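PDB 6IJ1: prenylcyclase from Actinoplanes teichomyceticus, which probably acts on isoprenoid substrates as a prenyl cyclase or prenyltransferase, although its exact reaction is not established. Local coordinates for residues Asp42-Tyr47 against Gly326-Ala331; Val32-Leu37 against Ala321-Gly326; Ala49-Gln54 against Val333-Arg338; Ala66-Leu71 against Arg99-Leu104; Gly38-Trp43 against Trp81-Val86. All coordinates share one frame; numbering follows the deposited sequence.

Contact 1: residues Asp42-Tyr47 against Gly326-Ala331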
# COMPACT_ATOMS: atom_id res chain seq x y z
N ASP A 42 5.78 12.36 0.62
CA ASP A 42 6.60 11.37 -0.14
C ASP A 42 5.86 10.04 -0.36
O ASP A 42 5.82 9.57 -1.49
CB ASP A 42 7.98 11.22 0.48
CG ASP A 42 8.78 12.51 0.42
OD1 ASP A 42 8.36 13.41 -0.28
OD2 ASP A 42 9.81 12.57 1.07
N TRP A 43 5.34 9.45 0.70
CA TRP A 43 4.63 8.18 0.57
C TRP A 43 3.49 8.31 -0.43
O TRP A 43 3.39 7.55 -1.40
CB TRP A 43 4.14 7.73 1.95
CG TRP A 43 3.07 6.66 1.87
CD1 TRP A 43 3.03 5.54 1.04
CD2 TRP A 43 1.88 6.60 2.67
NE1 TRP A 43 1.89 4.81 1.31
CE2 TRP A 43 1.18 5.44 2.30
CE3 TRP A 43 1.34 7.44 3.66
CZ2 TRP A 43 -0.06 5.07 2.88
CZ3 TRP A 43 0.13 7.06 4.26
CH2 TRP A 43 -0.58 5.91 3.85
N ILE A 44 2.60 9.29 -0.22
CA ILE A 44 1.42 9.39 -1.08
C ILE A 44 1.79 9.77 -2.50
O ILE A 44 1.18 9.29 -3.45
CB ILE A 44 0.42 10.40 -0.46
CG1 ILE A 44 -0.14 9.79 0.83
CG2 ILE A 44 -0.72 10.77 -1.40
CD1 ILE A 44 -0.99 8.48 0.62
N THR A 45 2.77 10.68 -2.67
CA THR A 45 3.21 11.02 -4.02
C THR A 45 3.71 9.78 -4.76
O THR A 45 3.36 9.58 -5.92
CB THR A 45 4.31 12.08 -3.91
OG1 THR A 45 3.74 13.31 -3.42
CG2 THR A 45 4.94 12.38 -5.27
N ALA A 46 4.57 9.00 -4.10
CA ALA A 46 5.08 7.77 -4.72
C ALA A 46 3.94 6.81 -5.04
O ALA A 46 3.92 6.20 -6.11
CB ALA A 46 6.10 7.10 -3.82
N TYR A 47 2.99 6.65 -4.12
CA TYR A 47 1.93 5.66 -4.31
C TYR A 47 1.02 6.06 -5.48
O TYR A 47 0.67 5.24 -6.34
CB TYR A 47 1.13 5.59 -2.99
CG TYR A 47 0.04 4.52 -2.99
CD1 TYR A 47 0.41 3.21 -2.72
CD2 TYR A 47 -1.29 4.83 -3.27
CE1 TYR A 47 -0.53 2.21 -2.75
CE2 TYR A 47 -2.26 3.83 -3.24
CZ TYR A 47 -1.86 2.53 -2.96
OH TYR A 47 -2.78 1.49 -2.92
N GLY A 326 -9.15 11.18 -0.26
CA GLY A 326 -9.57 10.15 -1.20
C GLY A 326 -8.55 9.80 -2.27
O GLY A 326 -8.87 9.02 -3.18
N LEU A 327 -7.31 10.29 -2.14
CA LEU A 327 -6.35 10.00 -3.22
C LEU A 327 -5.87 8.55 -3.12
O LEU A 327 -5.73 7.87 -4.15
CB LEU A 327 -5.12 10.93 -3.18
CG LEU A 327 -5.32 12.45 -3.07
CD1 LEU A 327 -3.96 13.11 -3.47
CD2 LEU A 327 -6.41 12.97 -3.92
N HIS A 328 -5.60 8.06 -1.90
CA HIS A 328 -5.10 6.70 -1.80
C HIS A 328 -6.15 5.72 -2.27
O HIS A 328 -5.85 4.81 -3.05
CB HIS A 328 -4.69 6.45 -0.33
CG HIS A 328 -3.86 5.23 -0.13
ND1 HIS A 328 -4.34 3.96 -0.36
CD2 HIS A 328 -2.57 5.09 0.25
CE1 HIS A 328 -3.39 3.08 -0.12
NE2 HIS A 328 -2.29 3.73 0.25
N THR A 329 -7.39 5.91 -1.85
CA THR A 329 -8.47 5.01 -2.30
C THR A 329 -8.61 5.05 -3.80
O THR A 329 -8.71 4.02 -4.46
CB THR A 329 -9.82 5.40 -1.65
OG1 THR A 329 -9.75 5.29 -0.23
CG2 THR A 329 -10.98 4.49 -2.16
N THR A 330 -8.64 6.24 -4.38
CA THR A 330 -8.87 6.33 -5.81
C THR A 330 -7.73 5.69 -6.58
O THR A 330 -7.99 4.97 -7.56
CB THR A 330 -9.04 7.82 -6.17
OG1 THR A 330 -10.18 8.31 -5.50
CG2 THR A 330 -9.22 7.97 -7.70
N ALA A 331 -6.48 5.92 -6.14
CA ALA A 331 -5.37 5.27 -6.84
C ALA A 331 -5.50 3.76 -6.75
O ALA A 331 -5.26 3.03 -7.75
CB ALA A 331 -4.02 5.73 -6.27
O HOH W 1 0.22 2.25 0.65
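Y47 and H328 lay their rings against each other in an offset stack. The ring centroids of Y47 and H328 are 3.9 Å apart, and the planes differ by 15°. Y47 CE2 sits over the centre of one imidazole face. The phenol end also comes close, with Y47 CZ 3.3 Å from H328 CE1. The tyrosine ring reaches across because CG is anti to the backbone N (chi1 -176°). W43 joins the aromatic cluster. It meets the imidazole obliquely, and W43 CZ2 is 3.6 Å from H328 CD2.

The polar link is a water. It accepts from W43 NE1 at 3.1 Å and lies 2.9 Å from H328 NE2, in the plane of each ring. This bridge and the stack together limit how the imidazole can turn. The hydroxyl of Y47 is hydrogen-bonded to T332, just beyond the segment.

Aliphatic groups fill in round the rings. I44 CD1 touches the edge of the imidazole, 3.8 Å from H328 CD2, and also covers one face of W43. A331 CB packs on Y47 CE2 at 4.0 Å. A leucine in place of Y47 would probably leave H328 without its stacking partner and freer to rotate, and T332 without this hydroxyl.

The two helical segments run nearly parallel, their axes 22° apart. W96 of helix 91-104 meets Y47 edge-to-face and also touches W43. T45 and A46 pack on helix 58-71, while L327 also packs on F20 and L21 of helix 10-23.

Contact 2: residues Val32-Leu37 against Ala321-Gly326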
# COMPACT_ATOMS: atom_id res chain seq x y z
N VAL A 32 -0.68 14.89 -1.76
CA VAL A 32 -0.67 14.69 -0.31
C VAL A 32 -2.01 14.08 0.12
O VAL A 32 -3.05 14.28 -0.51
CB VAL A 32 -0.39 15.96 0.52
CG1 VAL A 32 0.94 16.64 -0.00
CG2 VAL A 32 -1.57 16.96 0.41
N ASP A 33 -1.96 13.28 1.17
CA ASP A 33 -3.20 12.71 1.71
C ASP A 33 -2.96 12.32 3.15
O ASP A 33 -1.83 12.31 3.65
CB ASP A 33 -3.67 11.50 0.88
CG ASP A 33 -5.19 11.31 0.89
OD1 ASP A 33 -5.86 11.92 1.74
OD2 ASP A 33 -5.65 10.48 0.05
N TYR A 34 -4.05 11.96 3.83
CA TYR A 34 -4.08 11.67 5.27
C TYR A 34 -3.91 12.95 6.08
O TYR A 34 -3.62 14.02 5.54
CB TYR A 34 -3.10 10.54 5.69
CG TYR A 34 -3.54 9.19 5.18
CD1 TYR A 34 -3.16 8.75 3.92
CD2 TYR A 34 -4.35 8.39 5.96
CE1 TYR A 34 -3.59 7.49 3.44
CE2 TYR A 34 -4.81 7.12 5.47
CZ TYR A 34 -4.40 6.72 4.24
OH TYR A 34 -4.84 5.49 3.73
N ASP A 35 -4.16 12.84 7.36
CA ASP A 35 -4.11 14.02 8.23
C ASP A 35 -3.59 13.66 9.59
O ASP A 35 -3.89 14.38 10.55
CB ASP A 35 -5.58 14.59 8.29
CG ASP A 35 -5.68 15.92 8.97
OD1 ASP A 35 -4.87 16.84 8.64
OD2 ASP A 35 -6.63 16.05 9.81
N LEU A 36 -2.84 12.59 9.74
CA LEU A 36 -2.40 12.12 11.05
C LEU A 36 -1.61 13.17 11.81
O LEU A 36 -1.79 13.33 13.02
CB LEU A 36 -1.53 10.89 10.89
CG LEU A 36 -2.43 9.74 10.41
CD1 LEU A 36 -1.55 8.70 9.81
CD2 LEU A 36 -3.23 9.19 11.56
N LEU A 37 -0.73 13.87 11.11
CA LEU A 37 0.16 14.88 11.70
C LEU A 37 0.51 15.78 10.53
O LEU A 37 1.65 15.78 10.04
CB LEU A 37 1.36 14.20 12.35
CG LEU A 37 2.23 15.13 13.23
CD1 LEU A 37 1.40 16.20 13.94
CD2 LEU A 37 3.00 14.31 14.24
N ALA A 321 -7.44 5.67 10.92
CA ALA A 321 -7.49 6.88 10.11
C ALA A 321 -8.01 6.53 8.74
O ALA A 321 -8.12 5.35 8.37
CB ALA A 321 -6.09 7.50 9.99
N ARG A 322 -8.33 7.56 7.97
CA ARG A 322 -8.72 7.38 6.59
C ARG A 322 -7.93 8.36 5.72
O ARG A 322 -7.39 9.36 6.20
CB ARG A 322 -10.24 7.58 6.39
CG ARG A 322 -10.64 8.99 6.42
CD ARG A 322 -12.24 9.07 6.47
NE ARG A 322 -12.70 8.86 7.83
CZ ARG A 322 -13.87 8.28 8.14
NH1 ARG A 322 -14.66 7.82 7.17
NH2 ARG A 322 -14.23 8.20 9.43
N ASP A 323 -7.87 8.04 4.43
CA ASP A 323 -7.26 8.93 3.45
C ASP A 323 -8.20 10.11 3.21
O ASP A 323 -9.11 10.05 2.36
CB ASP A 323 -6.97 8.16 2.14
CG ASP A 323 -8.17 7.42 1.58
OD1 ASP A 323 -8.91 6.73 2.33
OD2 ASP A 323 -8.33 7.45 0.33
N THR A 324 -7.99 11.15 4.02
CA THR A 324 -8.85 12.34 4.09
C THR A 324 -9.37 12.84 2.75
O THR A 324 -10.54 13.23 2.62
CB THR A 324 -8.03 13.40 4.75
OG1 THR A 324 -7.39 12.87 5.92
CG2 THR A 324 -8.94 14.59 5.16
N PHE A 325 -8.48 12.88 1.75
CA PHE A 325 -8.80 13.50 0.47
C PHE A 325 -9.14 12.49 -0.61
O PHE A 325 -9.41 12.88 -1.75
CB PHE A 325 -7.64 14.42 0.06
CG PHE A 325 -7.40 15.47 1.08
CD1 PHE A 325 -8.36 16.41 1.29
CD2 PHE A 325 -6.27 15.45 1.85
CE1 PHE A 325 -8.11 17.41 2.28
CE2 PHE A 325 -6.02 16.41 2.85
CZ PHE A 325 -6.96 17.38 3.05
N GLY A 326 -9.15 11.18 -0.26
CA GLY A 326 -9.57 10.15 -1.20
C GLY A 326 -8.55 9.80 -2.27
O GLY A 326 -8.87 9.02 -3.18
O HOH W 2 -5.69 10.63 8.24
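D33 grips the turn 323-326 through its carboxylate. A chi1 of -151° swings that group over to the turn. F325 N donates to D33 OD1 at 2.8 Å in a fairly straight bond (166°), on the syn side of the carboxylate. The same oxygen takes Y34 N from above the carboxylate plane. The turn is type I and is closed by G326 N donating to D323 O. D33 OD2 receives H328 N, and more weakly L327 N, at the start of helix 327-341. One water adds a bridge: it accepts from D35 N and donates to R322 O at 2.9 Å.

The aromatic contact is a CH-pi interaction. D323 CA stands 3.6 Å from the centroid of the Y34 ring and only 11° off its normal. D323 CB lies over the same face, 3.6 Å from Y34 CZ. The hydroxyl of Y34 is bonded to A289 O, which pins the far end of the ring. On its other flank the ring meets W43.

Aliphatic packing is limited to L36 CD2 on A321 CB, 3.7 Å apart. Nearer the surface, T324 OG1 lies 3.4 Å from D35 CB.

Two acidic groups come close here, with D33 OD2 4.1 Å from D323 OD2. Each has donors of its own. D323 has T329 OG1 and A289 N. D33 ties its own loop, the turn and the helix start together, and its N-H donors and those of D323 probably offset the repulsion.

Contact 3: residues Ala49-Gln54 against Val333-Arg338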
# COMPACT_ATOMS: atom_id res chain seq x y z
N ALA A 49 1.72 8.20 -7.96
CA ALA A 49 2.52 8.19 -9.19
C ALA A 49 2.67 6.79 -9.73
O ALA A 49 2.59 6.58 -10.95
CB ALA A 49 3.91 8.81 -8.94
N GLY A 50 2.86 5.80 -8.83
CA GLY A 50 3.06 4.42 -9.31
C GLY A 50 1.86 3.87 -10.03
O GLY A 50 1.98 3.12 -11.00
N VAL A 51 0.65 4.26 -9.60
CA VAL A 51 -0.55 3.83 -10.33
C VAL A 51 -0.64 4.57 -11.66
O VAL A 51 -0.90 3.96 -12.72
CB VAL A 51 -1.81 4.06 -9.46
CG1 VAL A 51 -3.06 3.77 -10.29
CG2 VAL A 51 -1.78 3.14 -8.23
N LEU A 52 -0.41 5.88 -11.64
CA LEU A 52 -0.60 6.70 -12.84
C LEU A 52 0.34 6.25 -13.95
O LEU A 52 -0.06 6.27 -15.10
CB LEU A 52 -0.39 8.18 -12.50
CG LEU A 52 -1.50 8.84 -11.68
CD1 LEU A 52 -1.15 10.27 -11.33
CD2 LEU A 52 -2.84 8.79 -12.41
N VAL A 53 1.58 5.85 -13.63
CA VAL A 53 2.47 5.51 -14.75
C VAL A 53 2.09 4.20 -15.42
O VAL A 53 2.61 3.90 -16.51
CB VAL A 53 3.97 5.46 -14.33
CG1 VAL A 53 4.49 6.81 -13.82
CG2 VAL A 53 4.29 4.34 -13.33
N GLN A 54 1.16 3.43 -14.87
CA GLN A 54 0.69 2.18 -15.45
C GLN A 54 -0.61 2.33 -16.26
O GLN A 54 -1.08 1.33 -16.82
CB GLN A 54 0.46 1.15 -14.36
CG GLN A 54 1.70 0.82 -13.58
CD GLN A 54 1.36 -0.12 -12.44
OE1 GLN A 54 0.88 -1.25 -12.66
NE2 GLN A 54 1.49 0.37 -11.19
N VAL A 333 -8.19 1.93 -6.42
CA VAL A 333 -9.26 1.49 -7.28
C VAL A 333 -8.82 1.53 -8.74
O VAL A 333 -9.12 0.60 -9.50
CB VAL A 333 -10.52 2.37 -7.05
CG1 VAL A 333 -11.56 2.00 -8.13
CG2 VAL A 333 -11.09 2.13 -5.61
N LEU A 334 -8.15 2.60 -9.18
CA LEU A 334 -7.72 2.64 -10.58
C LEU A 334 -6.78 1.47 -10.89
O LEU A 334 -6.87 0.89 -11.99
CB LEU A 334 -7.02 3.96 -10.90
CG LEU A 334 -7.96 5.16 -10.83
CD1 LEU A 334 -7.17 6.46 -11.05
CD2 LEU A 334 -9.08 5.07 -11.92
N GLN A 335 -5.90 1.12 -9.95
CA GLN A 335 -5.03 -0.04 -10.20
C GLN A 335 -5.86 -1.30 -10.42
O GLN A 335 -5.59 -2.10 -11.34
CB GLN A 335 -4.04 -0.18 -9.03
CG GLN A 335 -3.04 -1.36 -9.17
CD GLN A 335 -1.92 -1.02 -10.08
OE1 GLN A 335 -1.20 -0.06 -9.84
NE2 GLN A 335 -1.79 -1.76 -11.15
N ALA A 336 -6.92 -1.48 -9.63
CA ALA A 336 -7.78 -2.65 -9.82
C ALA A 336 -8.51 -2.59 -11.15
O ALA A 336 -8.70 -3.63 -11.78
CB ALA A 336 -8.79 -2.70 -8.66
N LEU A 337 -9.00 -1.42 -11.53
CA LEU A 337 -9.77 -1.35 -12.80
C LEU A 337 -8.85 -1.68 -13.97
O LEU A 337 -9.30 -2.35 -14.89
CB LEU A 337 -10.43 0.02 -12.92
CG LEU A 337 -11.62 0.22 -11.98
CD1 LEU A 337 -12.21 1.60 -12.13
CD2 LEU A 337 -12.68 -0.85 -12.21
N ARG A 338 -7.60 -1.24 -13.91
CA ARG A 338 -6.64 -1.55 -14.99
C ARG A 338 -6.44 -3.07 -15.04
O ARG A 338 -6.43 -3.62 -16.13
CB ARG A 338 -5.33 -0.80 -14.75
CG ARG A 338 -4.20 -1.21 -15.68
CD ARG A 338 -4.20 -0.37 -16.93
NE ARG A 338 -5.40 -0.48 -17.74
CZ ARG A 338 -5.39 -0.63 -19.06
NH1 ARG A 338 -4.24 -0.69 -19.70
NH2 ARG A 338 -6.53 -0.73 -19.72
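Q335 reaches from helix 327-341 to V51 and Q54. Its CB lies 4.1 Å from V51 CG2. A chi1 of -179° sends the chain away from its own N, and a bend at chi2 then brings the amide back across the gap. Q335 CD comes 3.8 Å from Q54 OE1. Q335 OE1 rests against V51 CG2 at 3.6 Å and is 3.0 Å from Q54 NE2. Q335 NE2 donates to Q54 OE1 at 3.1 Å, with an N-H...O angle of 161°. It comes from above the carbonyl plane of Q54. The two amide planes are 37° apart.

Q54 NE2 also turns back to its own segment and donates to G50 O at 2.8 Å. That bond steadies the amide facing Q335. With an alanine here instead of Q54, Q335 NE2 is likely to lose its acceptor and G50 O its side-chain donor.

Apart from the amides, V51 CG1 packs on L334 CB at 4.0 Å. The aliphatic part of R338 lies by the backbone oxygen of Q54. An early and a late helix of the chain thus pack side by side, consistent with ring closure in an alpha/alpha barrel of the terpene cyclase type.

Contact 4: residues Ala66-Leu71 against Arg99-Leu104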
# COMPACT_ATOMS: atom_id res chain seq x y z
N ALA A 66 6.99 13.24 -13.51
CA ALA A 66 7.30 14.46 -12.79
C ALA A 66 7.46 14.19 -11.29
O ALA A 66 8.34 14.74 -10.62
CB ALA A 66 6.21 15.50 -13.08
N ALA A 67 6.59 13.33 -10.73
CA ALA A 67 6.68 12.98 -9.32
C ALA A 67 7.96 12.23 -8.99
O ALA A 67 8.56 12.45 -7.93
CB ALA A 67 5.46 12.12 -8.94
N MET A 68 8.38 11.30 -9.87
CA MET A 68 9.66 10.63 -9.64
C MET A 68 10.79 11.65 -9.57
O MET A 68 11.62 11.58 -8.66
CB MET A 68 9.92 9.62 -10.76
CG MET A 68 11.24 8.90 -10.59
SD MET A 68 11.23 7.41 -9.56
CE MET A 68 11.67 8.01 -7.99
N ASP A 69 10.79 12.63 -10.49
CA ASP A 69 11.82 13.68 -10.43
C ASP A 69 11.77 14.46 -9.13
O ASP A 69 12.82 14.84 -8.60
CB ASP A 69 11.66 14.66 -11.58
CG ASP A 69 12.02 14.07 -12.89
OD1 ASP A 69 12.85 13.14 -12.88
OD2 ASP A 69 11.46 14.54 -13.92
N LEU A 70 10.56 14.72 -8.59
CA LEU A 70 10.45 15.42 -7.31
C LEU A 70 10.95 14.59 -6.14
O LEU A 70 11.46 15.13 -5.14
CB LEU A 70 8.98 15.79 -7.02
CG LEU A 70 8.25 16.77 -7.92
CD1 LEU A 70 6.82 16.78 -7.50
CD2 LEU A 70 8.84 18.19 -7.81
N LEU A 71 10.77 13.26 -6.21
CA LEU A 71 11.10 12.43 -5.07
C LEU A 71 12.59 12.20 -4.92
O LEU A 71 13.07 11.98 -3.82
CB LEU A 71 10.39 11.09 -5.23
CG LEU A 71 8.87 11.14 -4.92
CD1 LEU A 71 8.26 9.92 -5.54
CD2 LEU A 71 8.68 11.20 -3.35
N ARG A 99 9.72 1.32 -5.93
CA ARG A 99 8.79 0.72 -6.89
C ARG A 99 8.49 1.64 -8.06
O ARG A 99 8.42 1.18 -9.20
CB ARG A 99 7.49 0.35 -6.17
CG ARG A 99 6.39 -0.15 -7.11
CD ARG A 99 5.22 -0.69 -6.30
NE ARG A 99 4.00 -0.73 -7.13
CZ ARG A 99 3.60 -1.79 -7.80
NH1 ARG A 99 4.32 -2.92 -7.79
NH2 ARG A 99 2.47 -1.69 -8.50
N LEU A 100 8.28 2.94 -7.80
CA LEU A 100 8.08 3.89 -8.88
C LEU A 100 9.28 3.89 -9.82
O LEU A 100 9.10 3.88 -11.06
CB LEU A 100 7.83 5.29 -8.30
CG LEU A 100 7.58 6.38 -9.34
CD1 LEU A 100 6.37 6.14 -10.24
CD2 LEU A 100 7.45 7.68 -8.54
N ALA A 101 10.48 3.86 -9.23
CA ALA A 101 11.69 3.77 -10.06
C ALA A 101 11.71 2.51 -10.91
O ALA A 101 12.06 2.58 -12.10
CB ALA A 101 12.92 3.85 -9.17
N GLU A 102 11.33 1.36 -10.35
CA GLU A 102 11.31 0.13 -11.17
C GLU A 102 10.28 0.25 -12.25
O GLU A 102 10.51 -0.16 -13.39
CB GLU A 102 11.04 -1.10 -10.27
CG GLU A 102 12.23 -1.38 -9.37
CD GLU A 102 12.28 -2.81 -8.78
OE1 GLU A 102 11.28 -3.55 -8.93
OE2 GLU A 102 13.31 -3.18 -8.16
N LEU A 103 9.10 0.81 -11.94
CA LEU A 103 8.07 0.92 -12.98
C LEU A 103 8.54 1.81 -14.13
O LEU A 103 8.14 1.60 -15.27
CB LEU A 103 6.76 1.48 -12.38
CG LEU A 103 6.05 0.54 -11.42
CD1 LEU A 103 4.97 1.32 -10.70
CD2 LEU A 103 5.35 -0.53 -12.22
N LEU A 104 9.40 2.78 -13.84
CA LEU A 104 9.90 3.75 -14.81
C LEU A 104 11.23 3.33 -15.44
O LEU A 104 11.75 4.07 -16.28
CB LEU A 104 10.06 5.12 -14.15
CG LEU A 104 8.68 5.75 -13.85
CD1 LEU A 104 8.84 7.09 -13.13
CD2 LEU A 104 7.86 5.99 -15.16
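M68 and L100 meet where two successive helices of the chain, 58-71 and 91-104, cross as an alpha-alpha pair. The two segments run roughly antiparallel, with a crossing angle of -133° and axes 10.5 Å apart at their closest.

M68 does most of the work. Its side chain starts out opposite the backbone N (chi1 180°) and then bends at chi2 and chi3. The bends carry the sulfur onto the backbone of the other helix at A101, beside L100. M68 SD is 3.6 Å from A101 N and 3.8 Å from L100 CG. A101 CB is 4.0 Å from M68 SD. The base of the side chain has its own neighbours: M68 CB lies 3.6 Å from L104 CD1 and 3.8 Å from L100 CD2. M68 and L104 lie side by side, pointing opposite ways.

L71 adds a second point of contact. Its CD1 touches L100 CD2 at 3.8 Å, and L71 and L100 stand roughly perpendicular. No hydrogen bond joins the segments. D69 forms a salt bridge with R106, past the end of segment 99-104.

Helix 42-52 packs against both helices: A49 touches A67 and L100, and D42 touches L71.

Contact 5: residues Gly38-Trp43 against Trp81-Val86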
# COMPACT_ATOMS: atom_id res chain seq x y z
N GLY A 38 -0.54 16.41 10.01
CA GLY A 38 -0.42 17.03 8.69
C GLY A 38 -0.51 15.91 7.65
O GLY A 38 -0.56 14.72 8.02
N PRO A 39 -0.55 16.21 6.34
CA PRO A 39 -0.66 15.15 5.36
C PRO A 39 0.70 14.51 5.01
O PRO A 39 1.72 15.04 5.35
CB PRO A 39 -1.20 15.90 4.14
CG PRO A 39 -0.60 17.28 4.28
CD PRO A 39 -0.55 17.55 5.77
N SER A 40 0.63 13.34 4.39
CA SER A 40 1.86 12.66 3.92
C SER A 40 2.21 13.24 2.55
O SER A 40 1.29 13.50 1.79
CB SER A 40 1.64 11.19 3.80
OG SER A 40 2.62 10.61 2.95
N ASP A 41 3.50 13.44 2.27
CA ASP A 41 3.89 13.91 0.92
C ASP A 41 4.61 12.80 0.15
O ASP A 41 4.07 12.35 -0.84
CB ASP A 41 4.68 15.22 0.94
CG ASP A 41 5.75 15.32 2.01
OD1 ASP A 41 6.24 14.29 2.47
OD2 ASP A 41 6.10 16.45 2.34
N ASP A 42 5.78 12.36 0.62
CA ASP A 42 6.60 11.37 -0.14
C ASP A 42 5.86 10.04 -0.36
O ASP A 42 5.82 9.57 -1.49
CB ASP A 42 7.98 11.22 0.48
CG ASP A 42 8.78 12.51 0.42
OD1 ASP A 42 8.36 13.41 -0.28
OD2 ASP A 42 9.81 12.57 1.07
N TRP A 43 5.34 9.45 0.70
CA TRP A 43 4.63 8.18 0.57
C TRP A 43 3.49 8.31 -0.43
O TRP A 43 3.39 7.55 -1.40
CB TRP A 43 4.14 7.73 1.95
CG TRP A 43 3.07 6.66 1.87
CD1 TRP A 43 3.03 5.54 1.04
CD2 TRP A 43 1.88 6.60 2.67
NE1 TRP A 43 1.89 4.81 1.31
CE2 TRP A 43 1.18 5.44 2.30
CE3 TRP A 43 1.34 7.44 3.66
CZ2 TRP A 43 -0.06 5.07 2.88
CZ3 TRP A 43 0.13 7.06 4.26
CH2 TRP A 43 -0.58 5.91 3.85
N TRP A 81 12.95 7.36 2.55
CA TRP A 81 11.90 8.38 2.46
C TRP A 81 10.90 8.15 3.58
O TRP A 81 11.01 7.16 4.30
CB TRP A 81 11.20 8.29 1.13
CG TRP A 81 12.01 8.81 -0.05
CD1 TRP A 81 11.86 10.03 -0.67
CD2 TRP A 81 12.98 8.06 -0.81
NE1 TRP A 81 12.75 10.09 -1.76
CE2 TRP A 81 13.42 8.91 -1.85
CE3 TRP A 81 13.51 6.77 -0.70
CZ2 TRP A 81 14.36 8.48 -2.82
CZ3 TRP A 81 14.48 6.35 -1.67
CH2 TRP A 81 14.87 7.22 -2.68
N ASN A 82 9.93 9.09 3.73
CA ASN A 82 9.08 9.09 4.93
C ASN A 82 7.63 9.41 4.59
O ASN A 82 7.26 9.69 3.47
CB ASN A 82 9.64 10.07 5.99
CG ASN A 82 9.86 11.44 5.44
OD1 ASN A 82 9.11 11.96 4.62
ND2 ASN A 82 10.93 12.05 5.92
N TYR A 83 6.77 9.32 5.63
CA TYR A 83 5.40 9.81 5.49
C TYR A 83 5.43 11.28 5.13
O TYR A 83 4.76 11.72 4.20
CB TYR A 83 4.66 9.57 6.85
CG TYR A 83 3.26 10.23 7.05
CD1 TYR A 83 3.13 11.60 7.37
CD2 TYR A 83 2.11 9.50 6.89
CE1 TYR A 83 1.88 12.19 7.52
CE2 TYR A 83 0.85 10.09 7.06
CZ TYR A 83 0.75 11.43 7.38
OH TYR A 83 -0.50 11.98 7.52
N SER A 84 6.16 12.05 5.95
CA SER A 84 6.46 13.46 5.71
C SER A 84 7.60 13.77 6.66
O SER A 84 8.01 12.91 7.44
CB SER A 84 5.25 14.36 6.00
OG SER A 84 5.12 14.46 7.42
N GLU A 85 8.05 15.02 6.66
CA GLU A 85 9.17 15.40 7.53
C GLU A 85 8.86 15.23 9.03
O GLU A 85 9.78 15.21 9.86
CB GLU A 85 9.54 16.84 7.18
CG GLU A 85 8.40 17.81 7.50
CD GLU A 85 8.74 19.26 7.20
OE1 GLU A 85 9.78 19.52 6.55
OE2 GLU A 85 7.95 20.14 7.62
N VAL A 86 7.59 15.05 9.40
CA VAL A 86 7.27 14.85 10.81
C VAL A 86 7.66 13.48 11.31
O VAL A 86 7.60 13.22 12.51
CB VAL A 86 5.77 15.07 11.12
CG1 VAL A 86 5.31 16.39 10.50
CG2 VAL A 86 4.92 13.89 10.60
O HOH W 3 2.90 15.98 7.74
O HOH W 4 9.09 14.30 3.27
O HOH W 5 7.56 16.97 4.36
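S40 sits on the face of the Y83 ring. S40 CB is 3.5 Å from the ring centroid and 9° off the normal, a CH-pi contact. At the ring edge Y83 OH donates to G38 O at 2.8 Å, in the carbonyl plane. The same hydroxyl is hydrogen-bonded to L36 N. W43 crosses the tyrosine obliquely, with W43 CE3 3.9 Å from Y83 CD2.

S40 OG reaches the backbone oxygen of Y83. A chi1 of 160° aims the hydroxyl there, and S40 OG donates to Y83 O at 2.7 Å, on a lone pair. D41 N donates to Y83 O as well, at 2.9 Å and in a bent bond. A weak bond from W43 N to N82 O follows.

D42 faces W81 and N82. Its OD2 meets the edge of the indole, 3.7 Å from W81 CD1, with carboxylate and ring planes 78° apart. By contrast, the carboxylate lies nearly parallel to the amide plane of N82, in a different plane. That amide donates through ND2 to E89, and W81 NE1 to L71 O.

Water links P39 O to S84 OG, which also accepts from V86 N in an ST turn. The backbone N of N82 is buried without a partner. Y83 O takes both S40 OG and D41 N, while the Y83 hydroxyl holds G38 O. One residue thus fixes the loop that runs into helix 42-52 from both its backbone and its ring end.

Overall arrangement
Contacts 1 and 3 hold the same two helices, 42-52 and 327-341, at successive levels. Both are buried, but contact 1 is a cluster of aromatic rings and contact 3 turns on one amide-to-amide hydrogen bond beside V51-L334 packing. Contact 4 is also buried. It is purely apolar and joins helices 58-71 and 91-104, both of which touch helix 42-52. Contacts 2 and 5 are partly buried loop contacts, held largely by side-chain-to-backbone hydrogen bonds and ordered water. They touch each other through D33 O and S40 N. Contact 2 leads into contact 1 at G326, and contact 5 shares D42 and W43 with it. Contacts 2 and 4 lie farthest apart, their centres about 22 Å from each other.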